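Local coordinates for fatty acyl CoA synthetase FADD13 (FATTY-ACYL-CoA SYNTHETASE) (PDB 3R44), which belongs to the ANL clan of AMP-binding enzymes, pairing a large AMP-binding region with a smaller C-terminal domain of a separate family, at residues K186-T191 / A316-C321; W202-D207 / T343-V348; G262-A267 / R287-G292; G337-A342 / L406-R411; A349-D354 / E364-S369. One frame throughout, in Å; residues are numbered along the deposited sequence.

Interaction 1 (K186-T191 / A316-C321)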
# COMPACT_ATOMS: atom_id res chain seq x y z
N LYS A 186 -8.80 -7.21 -8.66
CA LYS A 186 -9.55 -8.08 -7.75
C LYS A 186 -9.75 -7.32 -6.47
O LYS A 186 -8.88 -6.55 -6.03
CB LYS A 186 -8.80 -9.36 -7.38
CG LYS A 186 -8.40 -10.24 -8.50
CD LYS A 186 -7.51 -11.37 -7.96
CE LYS A 186 -6.04 -10.90 -7.76
NZ LYS A 186 -5.39 -10.49 -9.04
N GLY A 187 -10.89 -7.56 -5.84
CA GLY A 187 -11.18 -6.94 -4.57
C GLY A 187 -10.69 -7.76 -3.44
O GLY A 187 -11.09 -8.92 -3.27
N VAL A 188 -9.82 -7.16 -2.66
CA VAL A 188 -9.22 -7.83 -1.51
C VAL A 188 -10.10 -7.59 -0.25
O VAL A 188 -10.28 -6.43 0.15
CB VAL A 188 -7.81 -7.30 -1.27
CG1 VAL A 188 -7.21 -7.93 0.01
CG2 VAL A 188 -6.93 -7.57 -2.50
N VAL A 189 -10.69 -8.65 0.32
CA VAL A 189 -11.62 -8.52 1.44
C VAL A 189 -10.87 -8.64 2.76
O VAL A 189 -10.25 -9.66 3.01
CB VAL A 189 -12.76 -9.60 1.41
CG1 VAL A 189 -13.73 -9.39 2.62
CG2 VAL A 189 -13.47 -9.56 0.02
N HIS A 190 -10.89 -7.58 3.56
CA HIS A 190 -10.39 -7.64 4.94
C HIS A 190 -11.52 -7.59 5.96
O HIS A 190 -12.60 -7.12 5.68
CB HIS A 190 -9.33 -6.55 5.19
CG HIS A 190 -7.99 -6.88 4.60
ND1 HIS A 190 -7.15 -7.83 5.15
CD2 HIS A 190 -7.40 -6.49 3.44
CE1 HIS A 190 -6.11 -7.99 4.37
NE2 HIS A 190 -6.22 -7.18 3.33
N THR A 191 -11.23 -8.07 7.15
CA THR A 191 -12.18 -8.23 8.21
C THR A 191 -11.72 -7.41 9.43
O THR A 191 -10.64 -6.75 9.43
CB THR A 191 -12.26 -9.70 8.63
OG1 THR A 191 -10.95 -10.11 9.09
CG2 THR A 191 -12.82 -10.59 7.45
N ALA A 316 4.90 -5.02 2.24
CA ALA A 316 3.50 -5.42 2.52
C ALA A 316 2.75 -5.39 1.20
O ALA A 316 3.29 -4.84 0.22
CB ALA A 316 2.88 -4.46 3.51
N LEU A 317 1.52 -5.90 1.19
CA LEU A 317 0.70 -5.97 -0.01
C LEU A 317 -0.65 -5.55 0.45
O LEU A 317 -0.95 -5.65 1.63
CB LEU A 317 0.59 -7.41 -0.51
CG LEU A 317 1.82 -8.16 -0.97
CD1 LEU A 317 1.33 -9.41 -1.74
CD2 LEU A 317 2.64 -7.26 -1.89
N THR A 318 -1.53 -5.21 -0.46
CA THR A 318 -2.95 -5.13 -0.13
C THR A 318 -3.51 -6.36 0.59
O THR A 318 -4.20 -6.22 1.59
CB THR A 318 -3.76 -4.74 -1.39
OG1 THR A 318 -3.18 -3.53 -1.91
CG2 THR A 318 -5.22 -4.48 -1.05
N GLU A 319 -3.15 -7.55 0.11
CA GLU A 319 -3.59 -8.83 0.66
C GLU A 319 -3.13 -9.06 2.10
O GLU A 319 -3.69 -9.89 2.79
CB GLU A 319 -3.10 -9.96 -0.23
CG GLU A 319 -3.86 -10.03 -1.56
CD GLU A 319 -3.14 -9.31 -2.72
OE1 GLU A 319 -2.43 -8.26 -2.49
OE2 GLU A 319 -3.38 -9.74 -3.89
N SER A 320 -2.06 -8.39 2.51
CA SER A 320 -1.55 -8.50 3.90
C SER A 320 -1.91 -7.33 4.79
O SER A 320 -1.37 -7.16 5.88
CB SER A 320 -0.06 -8.75 3.88
OG SER A 320 0.60 -7.57 3.53
N CYS A 321 -2.87 -6.53 4.33
CA CYS A 321 -3.38 -5.37 5.06
C CYS A 321 -2.32 -4.40 5.47
O CYS A 321 -2.40 -3.81 6.55
CB CYS A 321 -4.11 -5.79 6.34
SG CYS A 321 -5.47 -4.75 6.79
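Thr-318 and Glu-319 form a short 3-10 turn against strand 186-191, the middle strand of a three-stranded antiparallel sheet; their Thr-Glu sequence is consistent with the A5 motif of ANL enzymes. At Thr-318, chi1 of -54° sets the methyl CG2 opposite the backbone N, where it rests on Val-188 CG2 at 3.8 Å. The backbone O of Thr-318 is gripped twice. His-190 NE2 donates to Thr-318 O over 2.8 Å with an N-H...O angle of 155°, lying in the carbonyl plane, while Cys-321 N gives the same oxygen a second, turn-closing bond. As His-190 ND1 is bonded to Ser-194 OG, both ring nitrogens are held and the rotation of the imidazole is fixed. Glu-319 starts away from the strand, yet the side chains of Glu-319 and Val-188 cross at about a right angle, with Glu-319 CG 4.0 Å from Val-188 CG2. Its carboxylate is engaged elsewhere, OE2 bonding Tyr-376 OH. Glu-319 O comes to the imidazole edge, 3.5 Å from His-190 CE1. Ser-320 faces away, its OG accepting from Leu-317 N and bonding Gly-323 O. Cys-321 then closes over one face of the imidazole: CB makes a CH-pi contact, and SG sits 3.9 Å from the His-190 ring centroid, 12° off the ring normal.

Interaction 2 (W202-D207 / T343-V348)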
# COMPACT_ATOMS: atom_id res chain seq x y z
N TRP A 202 1.88 -3.89 13.56
CA TRP A 202 2.67 -2.64 13.52
C TRP A 202 2.97 -2.11 14.92
O TRP A 202 4.12 -1.84 15.28
CB TRP A 202 1.86 -1.61 12.77
CG TRP A 202 1.97 -1.72 11.32
CD1 TRP A 202 1.21 -2.48 10.44
CD2 TRP A 202 2.86 -0.98 10.54
NE1 TRP A 202 1.63 -2.26 9.14
CE2 TRP A 202 2.63 -1.33 9.18
CE3 TRP A 202 3.89 -0.07 10.85
CZ2 TRP A 202 3.41 -0.81 8.13
CZ3 TRP A 202 4.62 0.46 9.82
CH2 TRP A 202 4.37 0.10 8.47
N ALA A 203 1.92 -2.00 15.72
CA ALA A 203 1.99 -1.40 17.03
C ALA A 203 2.92 -2.18 17.97
O ALA A 203 3.55 -1.60 18.86
CB ALA A 203 0.63 -1.29 17.64
N SER A 204 3.00 -3.49 17.78
CA SER A 204 3.92 -4.34 18.59
C SER A 204 5.32 -4.47 18.06
O SER A 204 6.20 -4.98 18.76
CB SER A 204 3.38 -5.77 18.76
OG SER A 204 2.19 -5.73 19.51
N THR A 205 5.57 -3.99 16.85
CA THR A 205 6.84 -4.17 16.20
C THR A 205 7.61 -2.83 16.11
O THR A 205 8.79 -2.80 16.40
CB THR A 205 6.66 -4.78 14.77
OG1 THR A 205 5.89 -6.00 14.86
CG2 THR A 205 8.05 -5.00 14.11
N ILE A 206 6.95 -1.76 15.72
CA ILE A 206 7.70 -0.48 15.58
C ILE A 206 7.73 0.22 16.93
O ILE A 206 6.87 -0.05 17.78
CB ILE A 206 7.10 0.45 14.52
CG1 ILE A 206 5.74 1.00 14.93
CG2 ILE A 206 7.00 -0.24 13.16
CD1 ILE A 206 5.22 2.03 13.85
N ASP A 207 8.67 1.16 17.10
CA ASP A 207 8.73 1.92 18.33
C ASP A 207 7.68 3.04 18.29
O ASP A 207 7.99 4.18 18.02
CB ASP A 207 10.14 2.47 18.56
CG ASP A 207 10.28 3.29 19.86
OD1 ASP A 207 9.36 3.36 20.74
OD2 ASP A 207 11.36 3.87 19.98
N THR A 343 7.30 -9.44 11.05
CA THR A 343 6.78 -8.64 12.16
C THR A 343 6.08 -9.52 13.19
O THR A 343 5.92 -10.77 13.00
CB THR A 343 5.84 -7.57 11.66
OG1 THR A 343 4.70 -8.15 11.00
CG2 THR A 343 6.59 -6.69 10.67
N MET A 344 5.67 -8.90 14.30
CA MET A 344 4.90 -9.63 15.28
C MET A 344 3.65 -10.07 14.60
O MET A 344 3.10 -9.38 13.76
CB MET A 344 4.52 -8.82 16.53
CG MET A 344 5.61 -8.66 17.45
SD MET A 344 6.43 -10.18 17.98
CE MET A 344 5.21 -10.97 19.01
N PHE A 345 3.22 -11.27 14.93
CA PHE A 345 1.96 -11.84 14.42
C PHE A 345 1.99 -12.21 12.94
O PHE A 345 0.93 -12.46 12.36
CB PHE A 345 0.76 -10.94 14.75
CG PHE A 345 0.71 -10.53 16.19
CD1 PHE A 345 0.64 -11.50 17.18
CD2 PHE A 345 0.80 -9.20 16.55
CE1 PHE A 345 0.64 -11.13 18.56
CE2 PHE A 345 0.79 -8.83 17.90
CZ PHE A 345 0.74 -9.79 18.91
N THR A 346 3.18 -12.25 12.35
CA THR A 346 3.34 -12.58 10.92
C THR A 346 4.45 -13.60 10.75
O THR A 346 5.54 -13.46 11.35
CB THR A 346 3.61 -11.32 10.03
OG1 THR A 346 3.17 -11.56 8.68
CG2 THR A 346 5.07 -10.97 9.99
N ASP A 347 4.19 -14.66 9.97
CA ASP A 347 5.28 -15.53 9.57
C ASP A 347 5.55 -15.30 8.09
O ASP A 347 4.63 -15.16 7.28
CB ASP A 347 4.99 -17.02 9.80
CG ASP A 347 4.73 -17.38 11.28
OD1 ASP A 347 5.11 -16.61 12.18
OD2 ASP A 347 4.14 -18.45 11.57
N VAL A 348 6.81 -15.24 7.70
CA VAL A 348 7.15 -14.94 6.29
C VAL A 348 8.16 -15.96 5.87
O VAL A 348 9.06 -16.25 6.65
CB VAL A 348 7.77 -13.52 6.15
CG1 VAL A 348 8.24 -13.28 4.68
CG2 VAL A 348 6.81 -12.42 6.72
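Thr-205 of helix 192-205 and Met-344 bring their CA atoms to 5.9 Å where the helix meets a type II beta turn running from Thr-343 to Thr-346, closed by Thr-346 N bonding Thr-343 O. The central bond ties side chain to main chain: Met-344 N donates to Thr-205 OG1 over 3.0 Å, nearly straight at 166°. A chi1 of -54° at Thr-205 puts OG1 beside its own backbone N, where it also bonds the helix carbonyl Ser-201 O; the hydroxyl therefore joins the turn amide to the helix backbone. The methyl of Thr-205 meets that of Thr-343, CG2 to CG2 at 4.1 Å, the two side chains crossing at about a right angle. Met-344 sets out toward the helix, its CG packing on Ser-204 CB at 3.9 Å, but bends in its chi2 and chi3 torsions carry the thioether away. Phe-345, at the positive-phi third position of the turn (phi 70°), turns the edge of its ring to the helix, with CE2 3.8 Å from Ser-204 OG; that hydroxyl is bonded to Ser-200 O. Ser-201 OG adds bonds to Thr-343 OG1 and Met-344 O. Apolar contact is thin, resting on a few carbon pairs such as the threonine methyls and Ser-204 CB with Met-344 CG, and much of it lies at the surface. What fastens the turn leading into strand 346-351 is mainly hydroxyl chemistry: threonine and serine groups already bonded to the helix backbone or to one another take up the polar atoms of the turn.

Interaction 3 (G262-A267 / R287-G292)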
# COMPACT_ATOMS: atom_id res chain seq x y z
N GLY A 262 6.44 9.99 10.98
CA GLY A 262 5.78 10.37 9.74
C GLY A 262 5.68 9.23 8.77
O GLY A 262 6.64 8.48 8.61
N GLY A 263 4.56 9.11 8.07
CA GLY A 263 4.48 8.16 6.99
C GLY A 263 5.02 8.82 5.72
O GLY A 263 4.78 10.00 5.47
N ALA A 264 5.76 8.06 4.92
CA ALA A 264 6.35 8.57 3.69
C ALA A 264 6.67 7.49 2.67
O ALA A 264 6.36 6.30 2.85
CB ALA A 264 7.63 9.36 4.03
N VAL A 265 7.21 7.93 1.56
CA VAL A 265 7.81 7.06 0.54
C VAL A 265 9.14 7.74 0.15
O VAL A 265 9.36 8.92 0.50
CB VAL A 265 6.90 6.91 -0.70
CG1 VAL A 265 5.58 6.13 -0.36
CG2 VAL A 265 6.63 8.32 -1.31
N PRO A 266 10.05 7.00 -0.50
CA PRO A 266 11.37 7.54 -0.75
C PRO A 266 11.33 8.87 -1.50
O PRO A 266 12.10 9.76 -1.13
CB PRO A 266 12.04 6.41 -1.54
CG PRO A 266 11.48 5.24 -0.88
CD PRO A 266 10.04 5.56 -0.76
N ALA A 267 10.42 9.03 -2.48
CA ALA A 267 10.36 10.33 -3.22
C ALA A 267 10.13 11.49 -2.26
O ALA A 267 10.72 12.56 -2.42
CB ALA A 267 9.26 10.34 -4.34
N ARG A 287 11.15 11.42 15.46
CA ARG A 287 12.05 10.29 15.62
C ARG A 287 12.32 9.55 14.33
O ARG A 287 13.47 9.22 14.09
CB ARG A 287 11.52 9.30 16.66
CG ARG A 287 11.19 9.95 17.98
CD ARG A 287 11.19 8.93 19.16
NE ARG A 287 10.16 7.90 18.95
CZ ARG A 287 8.86 8.02 19.22
NH1 ARG A 287 8.35 9.14 19.73
NH2 ARG A 287 8.05 6.96 19.01
N TYR A 288 11.28 9.21 13.57
CA TYR A 288 11.49 8.44 12.35
C TYR A 288 10.36 8.52 11.34
O TYR A 288 9.22 8.77 11.68
CB TYR A 288 11.79 6.93 12.69
CG TYR A 288 10.68 6.24 13.40
CD1 TYR A 288 9.67 5.58 12.69
CD2 TYR A 288 10.62 6.23 14.78
CE1 TYR A 288 8.71 4.93 13.34
CE2 TYR A 288 9.64 5.58 15.45
CZ TYR A 288 8.65 4.94 14.72
OH TYR A 288 7.59 4.29 15.31
N PHE A 289 10.69 8.22 10.10
CA PHE A 289 9.70 8.00 9.09
C PHE A 289 9.47 6.52 8.88
O PHE A 289 10.37 5.74 9.04
CB PHE A 289 10.17 8.58 7.76
CG PHE A 289 10.20 10.09 7.71
CD1 PHE A 289 9.04 10.84 7.49
CD2 PHE A 289 11.40 10.75 7.89
CE1 PHE A 289 9.08 12.24 7.43
CE2 PHE A 289 11.46 12.15 7.86
CZ PHE A 289 10.29 12.89 7.62
N ILE A 290 8.24 6.16 8.55
CA ILE A 290 7.89 4.81 8.14
C ILE A 290 7.70 4.96 6.64
O ILE A 290 6.86 5.75 6.23
CB ILE A 290 6.57 4.34 8.72
CG1 ILE A 290 6.63 4.35 10.24
CG2 ILE A 290 6.25 2.89 8.21
CD1 ILE A 290 5.28 4.07 10.94
N THR A 291 8.49 4.27 5.83
CA THR A 291 8.44 4.46 4.39
C THR A 291 8.08 3.16 3.70
O THR A 291 8.48 2.09 4.10
CB THR A 291 9.77 4.98 3.80
OG1 THR A 291 10.78 3.99 3.97
CG2 THR A 291 10.27 6.21 4.57
N GLY A 292 7.33 3.29 2.62
CA GLY A 292 6.97 2.16 1.79
C GLY A 292 7.67 2.37 0.45
O GLY A 292 8.20 3.43 0.20
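Gly-262 opens a ladder of four backbone hydrogen bonds between parallel strands 261-264 and 288-291, neighbours in the large mixed sheet and joined by helices 266-274 and 276-280 in a beta-alpha-beta crossover. Gly-262 N donates to Tyr-288 O, and Ile-290 N returns a 2.8 Å bond to Gly-262 O. Ala-264 N then reaches Ile-290 O at 2.9 Å, and Gly-292 N ends the ladder on Ala-264 O at 3.2 Å. Phe-289 CA, 3.1 Å from Gly-262 O, adds a CA-H...O contact to that same carbonyl. The short strand segments run 36° apart, a marked twist.

Packing lies chiefly on the face bearing Ala-264, Phe-289 and Thr-291. Chi1 of -71° swings the Phe-289 ring so that CD1 comes 4.0 Å from Ala-264 CB, obliquely, and Leu-269 of helix 266-274 touches all three residues. The methyl CG2 of Thr-291 also meets Ala-264 CB, at 4.1 Å, while Thr-291 OG1 bonds Val-312 O of the next strand. At the end Gly-292 O, with no hydrogen-bond partner in the model, faces Pro-266 CD at 3.0 Å.

Interaction 4 (G337-A342 / L406-R411)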
# COMPACT_ATOMS: atom_id res chain seq x y z
N GLY A 337 18.77 -2.09 1.42
CA GLY A 337 18.14 -2.88 0.36
C GLY A 337 17.24 -4.01 0.86
O GLY A 337 16.47 -4.59 0.07
N SER A 338 17.30 -4.31 2.16
CA SER A 338 16.41 -5.29 2.75
C SER A 338 15.03 -4.70 3.03
O SER A 338 14.92 -3.52 3.33
CB SER A 338 16.97 -5.84 4.04
OG SER A 338 16.08 -6.80 4.57
N ALA A 339 14.00 -5.54 2.99
CA ALA A 339 12.66 -5.22 3.42
C ALA A 339 12.45 -5.56 4.92
O ALA A 339 11.36 -5.36 5.45
CB ALA A 339 11.63 -6.01 2.53
N GLY A 340 13.48 -6.10 5.56
CA GLY A 340 13.53 -6.36 6.98
C GLY A 340 13.06 -7.77 7.35
O GLY A 340 13.06 -8.66 6.50
N ARG A 341 12.79 -7.95 8.63
CA ARG A 341 12.35 -9.23 9.20
C ARG A 341 10.83 -9.31 9.29
O ARG A 341 10.13 -8.30 9.30
CB ARG A 341 12.91 -9.35 10.62
CG ARG A 341 14.43 -9.56 10.74
CD ARG A 341 14.91 -9.55 12.18
NE ARG A 341 16.16 -10.33 12.24
CZ ARG A 341 17.10 -10.12 13.11
NH1 ARG A 341 16.98 -9.14 13.99
NH2 ARG A 341 18.19 -10.86 13.09
N ALA A 342 10.31 -10.52 9.46
CA ALA A 342 8.91 -10.71 9.76
C ALA A 342 8.55 -9.87 11.00
O ALA A 342 9.41 -9.54 11.83
CB ALA A 342 8.61 -12.23 10.04
N LEU A 406 14.58 -10.29 4.73
CA LEU A 406 13.98 -10.44 3.40
C LEU A 406 14.55 -9.42 2.41
O LEU A 406 14.64 -8.22 2.72
CB LEU A 406 12.48 -10.22 3.49
CG LEU A 406 11.69 -10.30 2.18
CD1 LEU A 406 11.94 -11.66 1.53
CD2 LEU A 406 10.17 -10.09 2.38
N TYR A 407 14.89 -9.89 1.21
CA TYR A 407 15.34 -9.05 0.10
C TYR A 407 14.41 -9.37 -1.05
O TYR A 407 14.37 -10.50 -1.52
CB TYR A 407 16.79 -9.33 -0.32
CG TYR A 407 17.82 -8.85 0.68
CD1 TYR A 407 18.45 -7.63 0.51
CD2 TYR A 407 18.12 -9.58 1.82
CE1 TYR A 407 19.37 -7.15 1.43
CE2 TYR A 407 19.05 -9.11 2.76
CZ TYR A 407 19.66 -7.91 2.55
OH TYR A 407 20.56 -7.43 3.45
N ILE A 408 13.61 -8.41 -1.48
CA ILE A 408 12.76 -8.62 -2.61
C ILE A 408 13.52 -8.49 -3.92
O ILE A 408 14.22 -7.50 -4.20
CB ILE A 408 11.54 -7.68 -2.59
CG1 ILE A 408 10.71 -7.87 -1.32
CG2 ILE A 408 10.66 -7.85 -3.86
CD1 ILE A 408 9.83 -9.03 -1.30
N LYS A 409 13.38 -9.50 -4.75
CA LYS A 409 14.11 -9.54 -6.01
C LYS A 409 13.28 -9.10 -7.18
O LYS A 409 13.81 -8.47 -8.11
CB LYS A 409 14.65 -10.94 -6.29
CG LYS A 409 15.64 -11.43 -5.28
CD LYS A 409 16.84 -10.51 -5.20
CE LYS A 409 17.85 -10.93 -4.14
NZ LYS A 409 18.43 -12.30 -4.44
N ASP A 410 12.00 -9.47 -7.19
CA ASP A 410 11.10 -9.09 -8.28
C ASP A 410 9.67 -9.14 -7.79
O ASP A 410 9.36 -9.85 -6.81
CB ASP A 410 11.21 -10.06 -9.44
CG ASP A 410 11.63 -9.41 -10.73
OD1 ASP A 410 11.45 -8.17 -10.94
OD2 ASP A 410 12.21 -10.17 -11.52
N ARG A 411 8.83 -8.35 -8.43
CA ARG A 411 7.44 -8.27 -8.07
C ARG A 411 6.63 -8.94 -9.16
O ARG A 411 7.04 -8.95 -10.33
CB ARG A 411 6.97 -6.84 -7.98
CG ARG A 411 7.82 -5.95 -7.10
CD ARG A 411 7.69 -6.36 -5.71
NE ARG A 411 7.46 -5.26 -4.77
CZ ARG A 411 6.34 -5.10 -4.06
NH1 ARG A 411 5.31 -5.96 -4.18
NH2 ARG A 411 6.24 -4.08 -3.22
O HOH W 1 14.00 -5.76 -0.50
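Ser-338 has chi1 at -180°, which carries OG to the side opposite its backbone N and onto Leu-406 O; in Tyr-407, chi1 of -71° brings the ring over the same serine. The hydroxyl donates to Leu-406 O over 2.7 Å, from 40° above the carbonyl plane. Ala-339 N takes the other approach, nearly along the C=O axis of Leu-406 at 2.8 Å, so two donors from consecutive residues grip one oxygen. Ser-338 OG in turn accepts from Gly-340 N at 2.9 Å, so the hydroxyl accepts one bond while donating another, and the bond from Gly-340 N defines an ST turn. Gly-340 O then receives Leu-406 N over 2.8 Å in an almost straight bond. Beside this network, Ser-338 CB stands over one face of the phenol in a CH-pi contact, 3.9 Å from the Tyr-407 ring centroid and offset toward the rim. One water continues the pairing, donating to Gly-337 O and accepting from Ile-408 N. Ala-339 CB turns toward the strand and packs loosely on Leu-406 CG at 4.3 Å and on Ile-408 CG1; Tyr-315 of strand 310-316 touches all three of these residues. The contact therefore docks the antiparallel pair 396-400 and 406-410 onto the approach to edge strand 341-342 of the large sheet. Strand 406-410 ends in a classic beta bulge at Lys-409 and Asp-410, and the Asp-410/Arg-411 sequence probably begins the A8 hinge segment that, in ANL enzymes, links the large domain to the mobile C-terminal one.

Interaction 5 (A349-D354 / E364-S369)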
# COMPACT_ATOMS: atom_id res chain seq x y z
N ALA A 349 8.03 -16.56 4.69
CA ALA A 349 8.97 -17.58 4.27
C ALA A 349 9.07 -17.50 2.75
O ALA A 349 8.46 -16.58 2.15
CB ALA A 349 8.49 -19.03 4.74
N VAL A 350 9.82 -18.41 2.16
CA VAL A 350 9.91 -18.52 0.69
C VAL A 350 9.55 -19.92 0.22
O VAL A 350 10.03 -20.90 0.79
CB VAL A 350 11.31 -18.09 0.17
CG1 VAL A 350 11.46 -16.56 0.25
CG2 VAL A 350 12.38 -18.82 0.89
N ARG A 351 8.75 -20.01 -0.86
CA ARG A 351 8.32 -21.28 -1.39
C ARG A 351 9.14 -21.56 -2.62
O ARG A 351 9.07 -20.81 -3.58
CB ARG A 351 6.84 -21.18 -1.76
CG ARG A 351 6.21 -22.40 -2.35
CD ARG A 351 4.76 -22.10 -2.62
NE ARG A 351 4.04 -23.31 -3.00
CZ ARG A 351 4.05 -23.87 -4.19
NH1 ARG A 351 4.79 -23.39 -5.19
NH2 ARG A 351 3.32 -24.98 -4.37
N GLY A 352 9.93 -22.63 -2.56
CA GLY A 352 10.83 -22.97 -3.62
C GLY A 352 10.10 -23.52 -4.83
O GLY A 352 8.89 -23.82 -4.76
N ASP A 353 10.85 -23.62 -5.93
CA ASP A 353 10.37 -24.20 -7.19
C ASP A 353 9.87 -25.62 -6.94
O ASP A 353 8.92 -26.08 -7.60
N ASP A 354 10.46 -26.29 -5.95
CA ASP A 354 10.03 -27.63 -5.53
C ASP A 354 8.73 -27.69 -4.70
O ASP A 354 8.28 -28.77 -4.32
CB ASP A 354 11.15 -28.38 -4.76
CG ASP A 354 11.64 -27.66 -3.48
OD1 ASP A 354 11.11 -26.60 -3.07
OD2 ASP A 354 12.59 -28.19 -2.86
N GLU A 364 9.46 -17.92 -3.86
CA GLU A 364 8.31 -17.01 -3.86
C GLU A 364 8.00 -16.60 -2.42
O GLU A 364 7.90 -17.47 -1.56
CB GLU A 364 7.10 -17.70 -4.51
CG GLU A 364 5.89 -16.78 -4.55
CD GLU A 364 4.61 -17.51 -4.99
OE1 GLU A 364 4.61 -18.78 -5.06
OE2 GLU A 364 3.59 -16.81 -5.25
N VAL A 365 7.84 -15.30 -2.15
CA VAL A 365 7.54 -14.84 -0.81
C VAL A 365 6.15 -15.35 -0.41
O VAL A 365 5.15 -15.21 -1.19
CB VAL A 365 7.66 -13.35 -0.67
CG1 VAL A 365 7.31 -12.93 0.80
CG2 VAL A 365 9.14 -12.86 -1.06
N VAL A 366 6.09 -16.01 0.75
CA VAL A 366 4.79 -16.47 1.24
C VAL A 366 4.56 -15.95 2.67
O VAL A 366 5.53 -15.75 3.42
CB VAL A 366 4.60 -17.98 1.16
CG1 VAL A 366 4.47 -18.45 -0.28
CG2 VAL A 366 5.68 -18.74 1.90
N ILE A 367 3.30 -15.71 3.03
CA ILE A 367 2.98 -15.12 4.34
C ILE A 367 1.94 -15.99 5.02
O ILE A 367 0.94 -16.40 4.36
CB ILE A 367 2.43 -13.68 4.14
CG1 ILE A 367 3.46 -12.79 3.39
CG2 ILE A 367 2.00 -13.06 5.50
CD1 ILE A 367 2.98 -11.32 3.02
N LYS A 368 2.06 -16.21 6.33
CA LYS A 368 1.02 -16.92 7.13
C LYS A 368 0.75 -16.02 8.33
O LYS A 368 1.66 -15.65 9.05
CB LYS A 368 1.48 -18.31 7.59
CG LYS A 368 0.44 -19.04 8.45
CD LYS A 368 0.87 -20.51 8.69
CE LYS A 368 0.28 -21.40 7.62
NZ LYS A 368 0.47 -22.85 7.93
N SER A 369 -0.52 -15.60 8.51
CA SER A 369 -0.82 -14.57 9.46
C SER A 369 -2.31 -14.28 9.43
O SER A 369 -2.94 -14.36 8.38
CB SER A 369 -0.14 -13.25 9.07
OG SER A 369 -0.32 -12.22 10.05
O HOH W 2 6.37 -20.83 -5.34
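Arg-351 and Glu-364 lie side by side on one face of an antiparallel strand pair, both extended and pointing the same way. Each has CG anti to its backbone N (chi1 179° for Arg-351), which lines up the two stems. Their end groups nevertheless do not pair directly: guanidinium and carboxylate planes stand 85° apart, with Arg-351 NH1 4.6 Å from Glu-364 OE1. A water mediates instead, lying at the guanidinium edge in its plane, accepting from Arg-351 NH1 at 3.0 Å and donating to Glu-364 OE1 at 2.7 Å and to Arg-351 O. The charges have other partners: Arg-351 NE makes a salt bridge with Asp-388, and Glu-364 OE1 with Arg-393, while OE2 accepts from Gly-395 N. Next along this face, Val-366 spreads its two methyls, CG1 to Arg-351 CB at 3.9 Å and CG2 to Ala-349 CB at 4.0 Å. Val-350 and Val-365 form the non-hydrogen-bonded pair on the opposite face. Hydrogen-bonded pairs flank it, Val-366 N reaching Ala-349 O and Arg-351 N reaching Glu-364 O, both over 2.8 Å. Within the five-stranded antiparallel sheet, strand 357-358 borders 346-351 and strand 391-394 borders 364-369; Trp-391 and Ile-357 both cover Ala-349 and Val-366, and Val-365 packs on Leu-406 and Ile-408 of strand 406-410.

Interactions 2 and 5 share strand 346-351, and Phe-345 O lies 2.6 Å from Ser-369 OG, a probable hydrogen bond. Interaction 2 also reaches interaction 3: Asp-207 O is 2.7 Å from Tyr-288 OH, and Trp-202 packs on Ile-290. Interaction 4 meets interaction 5 through Ile-408 CD1 and Val-365 CG2, 3.9 Å apart, with centres about 13 Å apart. Interaction 1, the one nearest the chain's centre, touches interaction 5 at Ser-320 and interaction 4 at Leu-317 and Arg-411. Along the chain, interaction 3 is nested within the loops closed by interactions 1 and 2. The bound histidine lies about 9 Å from the side chain of Phe-345 and about 11 Å from that of Cys-321.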